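PDB 1BHE: endo-polygalacturonase from Pectobacterium carotovorum subsp. carotovorum, which hydrolyses the alpha-1,4 linkages between galacturonosyl units of polygalacturonic acid, contributing to the maceration and soft-rotting of plant tissue. Local coordinates for residues S61-A75 / T108-Q122. Residues are numbered along the deposited sequence; the frame is centred on the assembly and turned at random.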
ATOM      1  N   SER A  61      14.242 -12.968  10.066  1.00  5.69           N
ATOM      2  CA  SER A  61      13.049 -13.700  10.465  1.00  5.89           C
ATOM      3  C   SER A  61      12.922 -13.747  11.986  1.00  5.84           C
ATOM      4  O   SER A  61      13.901 -14.050  12.669  1.00  5.58           O
ATOM      5  CB  SER A  61      13.106 -15.152   9.967  1.00  5.34           C
ATOM      6  OG  SER A  61      11.879 -15.804  10.277  1.00  4.43           O
ATOM      7  N   GLY A  62      11.736 -13.467  12.505  1.00  6.07           N
ATOM      8  CA  GLY A  62      11.479 -13.495  13.939  1.00  5.90           C
ATOM      9  C   GLY A  62      11.952 -12.265  14.694  1.00  6.35           C
ATOM     10  O   GLY A  62      11.794 -12.170  15.916  1.00  6.71           O
ATOM     11  N   VAL A  63      12.598 -11.335  14.015  1.00  6.70           N
ATOM     12  CA  VAL A  63      13.137 -10.105  14.580  1.00  5.84           C
ATOM     13  C   VAL A  63      12.287  -8.916  14.154  1.00  6.05           C
ATOM     14  O   VAL A  63      11.693  -8.883  13.073  1.00  5.01           O
ATOM     15  CB  VAL A  63      14.602  -9.921  14.136  1.00  6.42           C
ATOM     16  CG1 VAL A  63      15.203  -8.610  14.616  1.00  5.01           C
ATOM     17  CG2 VAL A  63      15.451 -11.098  14.604  1.00  6.31           C
ATOM     18  N   SER A  64      12.194  -7.904  15.025  1.00  6.15           N
ATOM     19  CA  SER A  64      11.380  -6.734  14.747  1.00  5.45           C
ATOM     20  C   SER A  64      12.158  -5.434  14.954  1.00  6.24           C
ATOM     21  O   SER A  64      13.258  -5.414  15.501  1.00  5.10           O
ATOM     22  CB  SER A  64      10.152  -6.723  15.673  1.00  5.43           C
ATOM     23  OG  SER A  64       9.295  -7.832  15.446  1.00  5.54           O
ATOM     24  N   LEU A  65      11.540  -4.338  14.528  1.00  6.27           N
ATOM     25  CA  LEU A  65      12.075  -3.002  14.704  1.00  7.23           C
ATOM     26  C   LEU A  65      11.064  -2.229  15.561  1.00  7.38           C
ATOM     27  O   LEU A  65       9.862  -2.302  15.302  1.00  7.85           O
ATOM     28  CB  LEU A  65      12.254  -2.234  13.407  1.00  8.92           C
ATOM     29  CG  LEU A  65      13.630  -1.919  12.855  1.00 11.18           C
ATOM     30  CD1 LEU A  65      13.510  -0.908  11.711  1.00 11.70           C
ATOM     31  CD2 LEU A  65      14.609  -1.410  13.899  1.00 10.71           C
ATOM     32  N   LEU A  66      11.570  -1.507  16.535  1.00  7.63           N
ATOM     33  CA  LEU A  66      10.748  -0.699  17.429  1.00  8.06           C
ATOM     34  C   LEU A  66      11.280   0.732  17.432  1.00  8.34           C
ATOM     35  O   LEU A  66      12.469   0.932  17.682  1.00  8.24           O
ATOM     36  CB  LEU A  66      10.796  -1.284  18.843  1.00  8.26           C
ATOM     37  CG  LEU A  66      10.237  -0.409  19.970  1.00  8.79           C
ATOM     38  CD1 LEU A  66       8.786  -0.046  19.693  1.00  8.95           C
ATOM     39  CD2 LEU A  66      10.371  -1.124  21.312  1.00  8.77           C
ATOM     40  N   ILE A  67      10.446   1.695  17.058  1.00  8.06           N
ATOM     41  CA  ILE A  67      10.873   3.095  16.958  1.00  8.95           C
ATOM     42  C   ILE A  67      10.133   3.924  18.003  1.00  8.62           C
ATOM     43  O   ILE A  67       8.905   3.950  18.013  1.00  7.19           O
ATOM     44  CB  ILE A  67      10.593   3.679  15.562  1.00  8.93           C
ATOM     45  CG1 ILE A  67      11.031   2.711  14.458  1.00  9.53           C
ATOM     46  CG2 ILE A  67      11.283   5.027  15.375  1.00  9.12           C
ATOM     47  CD1 ILE A  67      10.586   3.099  13.065  1.00  9.52           C
ATOM     48  N   ASP A  68      10.850   4.546  18.926  1.00  8.87           N
ATOM     49  CA  ASP A  68      10.226   5.297  20.009  1.00 10.00           C
ATOM     50  C   ASP A  68       9.431   6.519  19.555  1.00 10.66           C
ATOM     51  O   ASP A  68       9.706   7.129  18.524  1.00  9.41           O
ATOM     52  CB  ASP A  68      11.304   5.797  20.976  1.00 10.79           C
ATOM     53  CG  ASP A  68      11.895   4.769  21.901  1.00 12.32           C
ATOM     54  OD1 ASP A  68      11.565   3.567  21.822  1.00 12.54           O
ATOM     55  OD2 ASP A  68      12.737   5.171  22.743  1.00 13.48           O
ATOM     56  N   LYS A  69       8.485   6.933  20.401  1.00 11.01           N
ATOM     57  CA  LYS A  69       7.751   8.170  20.186  1.00 13.09           C
ATOM     58  C   LYS A  69       8.759   9.302  19.980  1.00 12.08           C
ATOM     59  O   LYS A  69       9.773   9.349  20.676  1.00 12.60           O
ATOM     60  CB  LYS A  69       6.867   8.561  21.374  1.00 15.64           C
ATOM     61  CG  LYS A  69       6.206   7.450  22.151  1.00 18.72           C
ATOM     62  CD  LYS A  69       4.794   7.825  22.586  1.00 20.80           C
ATOM     63  CE  LYS A  69       4.057   6.657  23.215  1.00 22.05           C
ATOM     64  NZ  LYS A  69       2.595   6.702  22.903  1.00 22.68           N
ATOM     65  N   GLY A  70       8.522  10.177  19.020  1.00 11.31           N
ATOM     66  CA  GLY A  70       9.414  11.291  18.746  1.00 10.61           C
ATOM     67  C   GLY A  70      10.690  10.948  18.003  1.00  9.99           C
ATOM     68  O   GLY A  70      11.510  11.847  17.771  1.00 10.21           O
ATOM     69  N   VAL A  71      10.944   9.682  17.690  1.00  8.43           N
ATOM     70  CA  VAL A  71      12.157   9.279  16.991  1.00  7.88           C
ATOM     71  C   VAL A  71      11.780   9.014  15.530  1.00  7.64           C
ATOM     72  O   VAL A  71      10.658   8.580  15.259  1.00  6.97           O
ATOM     73  CB  VAL A  71      12.802   8.035  17.622  1.00  7.71           C
ATOM     74  CG1 VAL A  71      13.931   7.447  16.788  1.00  7.62           C
ATOM     75  CG2 VAL A  71      13.344   8.374  19.012  1.00  8.10           C
ATOM     76  N   THR A  72      12.711   9.305  14.635  1.00  6.81           N
ATOM     77  CA  THR A  72      12.480   9.094  13.212  1.00  7.28           C
ATOM     78  C   THR A  72      13.582   8.223  12.616  1.00  7.10           C
ATOM     79  O   THR A  72      14.765   8.470  12.861  1.00  7.56           O
ATOM     80  CB  THR A  72      12.452  10.442  12.464  1.00  7.70           C
ATOM     81  OG1 THR A  72      11.436  11.288  13.034  1.00  8.14           O
ATOM     82  CG2 THR A  72      12.147  10.256  10.986  1.00  7.59           C
ATOM     83  N   LEU A  73      13.196   7.206  11.859  1.00  6.56           N
ATOM     84  CA  LEU A  73      14.161   6.416  11.078  1.00  5.85           C
ATOM     85  C   LEU A  73      14.015   7.008   9.671  1.00  5.47           C
ATOM     86  O   LEU A  73      12.955   6.855   9.054  1.00  4.54           O
ATOM     87  CB  LEU A  73      13.841   4.936  11.137  1.00  6.76           C
ATOM     88  CG  LEU A  73      14.601   4.009  10.182  1.00  7.00           C
ATOM     89  CD1 LEU A  73      16.097   4.032  10.472  1.00  7.07           C
ATOM     90  CD2 LEU A  73      14.080   2.582  10.278  1.00  6.76           C
ATOM     91  N   ARG A  74      15.019   7.728   9.212  1.00  6.27           N
ATOM     92  CA  ARG A  74      14.967   8.432   7.938  1.00  7.35           C
ATOM     93  C   ARG A  74      15.881   7.888   6.857  1.00  7.43           C
ATOM     94  O   ARG A  74      17.076   7.681   7.073  1.00  6.81           O
ATOM     95  CB  ARG A  74      15.327   9.903   8.222  1.00  9.03           C
ATOM     96  CG  ARG A  74      15.190  10.868   7.053  1.00  9.84           C
ATOM     97  CD  ARG A  74      15.540  12.294   7.495  1.00 11.33           C
ATOM     98  NE  ARG A  74      14.488  12.831   8.353  1.00 12.44           N
ATOM     99  CZ  ARG A  74      14.640  13.789   9.263  1.00 13.52           C
ATOM    100  NH1 ARG A  74      15.809  14.367   9.475  1.00 14.03           N
ATOM    101  NH2 ARG A  74      13.592  14.165   9.980  1.00 14.75           N
ATOM    102  N   ALA A  75      15.301   7.676   5.674  1.00  7.49           N
ATOM    103  CA  ALA A  75      16.048   7.163   4.530  1.00  8.39           C
ATOM    104  C   ALA A  75      16.968   8.237   3.957  1.00  8.69           C
ATOM    105  O   ALA A  75      16.517   9.356   3.680  1.00  8.85           O
ATOM    106  CB  ALA A  75      15.085   6.650   3.462  1.00  8.18           C
ATOM    107  N   THR A 108      10.480 -14.185   6.079  1.00  4.18           N
ATOM    108  CA  THR A 108      10.427 -14.021   7.522  1.00  4.04           C
ATOM    109  C   THR A 108       9.143 -14.623   8.088  1.00  4.12           C
ATOM    110  O   THR A 108       8.127 -14.744   7.405  1.00  3.01           O
ATOM    111  CB  THR A 108      10.483 -12.540   7.957  1.00  3.46           C
ATOM    112  OG1 THR A 108       9.322 -11.853   7.451  1.00  4.59           O
ATOM    113  CG2 THR A 108      11.724 -11.864   7.386  1.00  3.71           C
ATOM    114  N   THR A 109       9.217 -14.994   9.360  1.00  4.23           N
ATOM    115  CA  THR A 109       8.072 -15.537  10.085  1.00  4.95           C
ATOM    116  C   THR A 109       7.994 -14.771  11.406  1.00  4.90           C
ATOM    117  O   THR A 109       9.003 -14.658  12.109  1.00  5.52           O
ATOM    118  CB  THR A 109       8.180 -17.043  10.346  1.00  6.02           C
ATOM    119  OG1 THR A 109       8.246 -17.760   9.106  1.00  5.31           O
ATOM    120  CG2 THR A 109       6.997 -17.550  11.159  1.00  5.99           C
ATOM    121  N   ASN A 110       6.856 -14.179  11.737  1.00  5.57           N
ATOM    122  CA  ASN A 110       6.701 -13.429  12.978  1.00  5.57           C
ATOM    123  C   ASN A 110       7.629 -12.225  13.080  1.00  5.68           C
ATOM    124  O   ASN A 110       8.148 -11.932  14.171  1.00  5.97           O
ATOM    125  CB  ASN A 110       6.890 -14.350  14.197  1.00  7.38           C
ATOM    126  CG  ASN A 110       5.888 -15.490  14.226  1.00  8.76           C
ATOM    127  OD1 ASN A 110       4.734 -15.330  13.832  1.00  9.58           O
ATOM    128  ND2 ASN A 110       6.326 -16.654  14.701  1.00 10.07           N
ATOM    129  N   SER A 111       7.867 -11.510  11.982  1.00  4.09           N
ATOM    130  CA  SER A 111       8.702 -10.313  12.017  1.00  3.59           C
ATOM    131  C   SER A 111       7.774  -9.098  12.043  1.00  4.18           C
ATOM    132  O   SER A 111       6.601  -9.212  11.647  1.00  3.71           O
ATOM    133  CB  SER A 111       9.659 -10.226  10.828  1.00  4.17           C
ATOM    134  OG  SER A 111      10.669 -11.222  10.921  1.00  3.99           O
ATOM    135  N   GLY A 112       8.302  -7.935  12.450  1.00  3.86           N
ATOM    136  CA  GLY A 112       7.390  -6.791  12.525  1.00  4.84           C
ATOM    137  C   GLY A 112       8.073  -5.449  12.700  1.00  3.93           C
ATOM    138  O   GLY A 112       9.271  -5.364  12.933  1.00  3.58           O
ATOM    139  N   ILE A 113       7.306  -4.384  12.515  1.00  4.37           N
ATOM    140  CA  ILE A 113       7.764  -2.994  12.632  1.00  3.27           C
ATOM    141  C   ILE A 113       6.768  -2.265  13.533  1.00  4.90           C
ATOM    142  O   ILE A 113       5.558  -2.327  13.298  1.00  4.03           O
ATOM    143  CB  ILE A 113       7.831  -2.325  11.256  1.00  4.37           C
ATOM    144  CG1 ILE A 113       8.977  -2.908  10.407  1.00  3.92           C
ATOM    145  CG2 ILE A 113       7.988  -0.808  11.364  1.00  4.14           C
ATOM    146  CD1 ILE A 113       8.863  -2.558   8.936  1.00  4.47           C
ATOM    147  N   TYR A 114       7.259  -1.678  14.615  1.00  4.95           N
ATOM    148  CA  TYR A 114       6.429  -1.071  15.651  1.00  5.76           C
ATOM    149  C   TYR A 114       6.819   0.380  15.926  1.00  6.30           C
ATOM    150  O   TYR A 114       8.013   0.695  15.881  1.00  6.49           O
ATOM    151  CB  TYR A 114       6.584  -1.870  16.971  1.00  5.98           C
ATOM    152  CG  TYR A 114       6.152  -3.320  16.856  1.00  6.33           C
ATOM    153  CD1 TYR A 114       6.997  -4.284  16.316  1.00  6.70           C
ATOM    154  CD2 TYR A 114       4.878  -3.716  17.229  1.00  7.08           C
ATOM    155  CE1 TYR A 114       6.573  -5.590  16.133  1.00  7.10           C
ATOM    156  CE2 TYR A 114       4.449  -5.025  17.076  1.00  7.46           C
ATOM    157  CZ  TYR A 114       5.302  -5.953  16.516  1.00  7.68           C
ATOM    158  OH  TYR A 114       4.881  -7.255  16.365  1.00  8.26           O
ATOM    159  N   GLY A 115       5.850   1.236  16.222  1.00  6.47           N
ATOM    160  CA  GLY A 115       6.106   2.630  16.584  1.00  7.18           C
ATOM    161  C   GLY A 115       5.919   2.846  18.087  1.00  8.13           C
ATOM    162  O   GLY A 115       6.294   1.991  18.880  1.00  7.94           O
ATOM    163  N   PRO A 116       5.481   4.043  18.475  1.00  8.58           N
ATOM    164  CA  PRO A 116       4.919   5.037  17.603  1.00  8.87           C
ATOM    165  C   PRO A 116       5.812   6.106  17.014  1.00  8.73           C
ATOM    166  O   PRO A 116       5.325   7.187  16.660  1.00  9.52           O
ATOM    167  CB  PRO A 116       3.850   5.702  18.495  1.00  9.18           C
ATOM    168  CG  PRO A 116       4.492   5.699  19.840  1.00  9.21           C
ATOM    169  CD  PRO A 116       5.290   4.426  19.907  1.00  9.80           C
ATOM    170  N   GLY A 117       7.067   5.779  16.774  1.00  8.68           N
ATOM    171  CA  GLY A 117       7.979   6.615  16.014  1.00  8.18           C
ATOM    172  C   GLY A 117       7.546   6.658  14.545  1.00  8.00           C
ATOM    173  O   GLY A 117       6.499   6.158  14.145  1.00  7.44           O
ATOM    174  N   THR A 118       8.379   7.303  13.743  1.00  7.81           N
ATOM    175  CA  THR A 118       8.159   7.527  12.329  1.00  8.06           C
ATOM    176  C   THR A 118       9.252   6.974  11.427  1.00  7.84           C
ATOM    177  O   THR A 118      10.431   6.975  11.766  1.00  7.70           O
ATOM    178  CB  THR A 118       8.128   9.071  12.117  1.00  8.08           C
ATOM    179  OG1 THR A 118       7.052   9.616  12.897  1.00  7.37           O
ATOM    180  CG2 THR A 118       7.935   9.458  10.665  1.00  8.50           C
ATOM    181  N   ILE A 119       8.841   6.532  10.243  1.00  7.16           N
ATOM    182  CA  ILE A 119       9.747   6.125   9.177  1.00  6.86           C
ATOM    183  C   ILE A 119       9.522   7.167   8.065  1.00  6.80           C
ATOM    184  O   ILE A 119       8.393   7.328   7.598  1.00  6.30           O
ATOM    185  CB  ILE A 119       9.508   4.712   8.645  1.00  7.20           C
ATOM    186  CG1 ILE A 119       9.716   3.698   9.776  1.00  6.79           C
ATOM    187  CG2 ILE A 119      10.445   4.422   7.472  1.00  7.39           C
ATOM    188  CD1 ILE A 119       9.360   2.265   9.438  1.00  6.58           C
ATOM    189  N   ASP A 120      10.557   7.924   7.740  1.00  6.38           N
ATOM    190  CA  ASP A 120      10.476   8.995   6.757  1.00  7.20           C
ATOM    191  C   ASP A 120      11.321   8.687   5.525  1.00  6.64           C
ATOM    192  O   ASP A 120      12.541   8.542   5.621  1.00  5.28           O
ATOM    193  CB  ASP A 120      10.962  10.293   7.410  1.00  7.80           C
ATOM    194  CG  ASP A 120      11.043  11.502   6.511  1.00  8.53           C
ATOM    195  OD1 ASP A 120      10.559  11.492   5.365  1.00  7.08           O
ATOM    196  OD2 ASP A 120      11.619  12.516   6.981  1.00  8.96           O
ATOM    197  N   GLY A 121      10.663   8.625   4.368  1.00  6.84           N
ATOM    198  CA  GLY A 121      11.350   8.306   3.126  1.00  7.25           C
ATOM    199  C   GLY A 121      12.036   9.475   2.444  1.00  7.07           C
ATOM    200  O   GLY A 121      12.780   9.280   1.475  1.00  7.56           O
ATOM    201  N   GLN A 122      11.761  10.708   2.851  1.00  7.57           N
ATOM    202  CA  GLN A 122      12.334  11.887   2.208  1.00  8.43           C
ATOM    203  C   GLN A 122      12.067  11.879   0.706  1.00  9.16           C
ATOM    204  O   GLN A 122      12.949  12.188  -0.101  1.00  8.94           O
ATOM    205  CB  GLN A 122      13.845  11.960   2.440  1.00  9.43           C
ATOM    206  CG  GLN A 122      14.300  12.044   3.882  1.00  9.91           C
ATOM    207  CD  GLN A 122      15.590  12.830   4.030  1.00 10.23           C
ATOM    208  OE1 GLN A 122      15.544  14.046   4.218  1.00 10.03           O
ATOM    209  NE2 GLN A 122      16.735  12.166   3.913  1.00  9.79           N
TER
HETATM  210  O   HOH W   1       8.566 -12.508  16.736  1.00 16.69           O
HETATM  211  O   HOH W   2       6.535  -9.079  15.201  1.00 12.52           O
HETATM  212  O   HOH W   3       6.245   9.877  17.180  1.00 13.50           O
HETATM  213  O   HOH W   4       8.540  10.343  15.238  1.00  9.48           O
HETATM  214  O   HOH W   5      10.957  13.734   9.339  1.00 29.23           O
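L65 and L66 pair in parallel with I113 and Y114, and after a corner T72, L73 and R74 pair with T118, I119 and D120; the short strand axes lie 4.7 and 4.6 Å apart. The register shifts by two at the corner, where D68 to V71 form a type II turn and a cis peptide precedes P116. The K69 chain passes tightly along P116 CG, with K69 CG 3.4 Å from it. I67 CD1 meets I119 CG1 at 3.5 Å, the side chains crossing at about a right angle. R74 is extended through chi1 and chi2 and bends at chi3 (-72°), bringing R74 NE to D120 OD2 at 3.2 Å in a salt bridge. NE comes from above the carboxylate plane, and the two planes stand 80° apart; a water joins R74 NH2 to the same oxygen. D120 OD1 accepts from Q122 N in an Asx turn. Q122 NE2 hydrogen-bonds A75 O at 2.8 Å, with that oxygen in the Q122 amide plane. The two segments belong to successive coils of the right-handed parallel beta-helix of family 28. Away from 108-122, strand 41-45 pairs with 64-67 and 51-58 with 72-75; strands 162-165 and 167-170 continue the stack beyond 108-122.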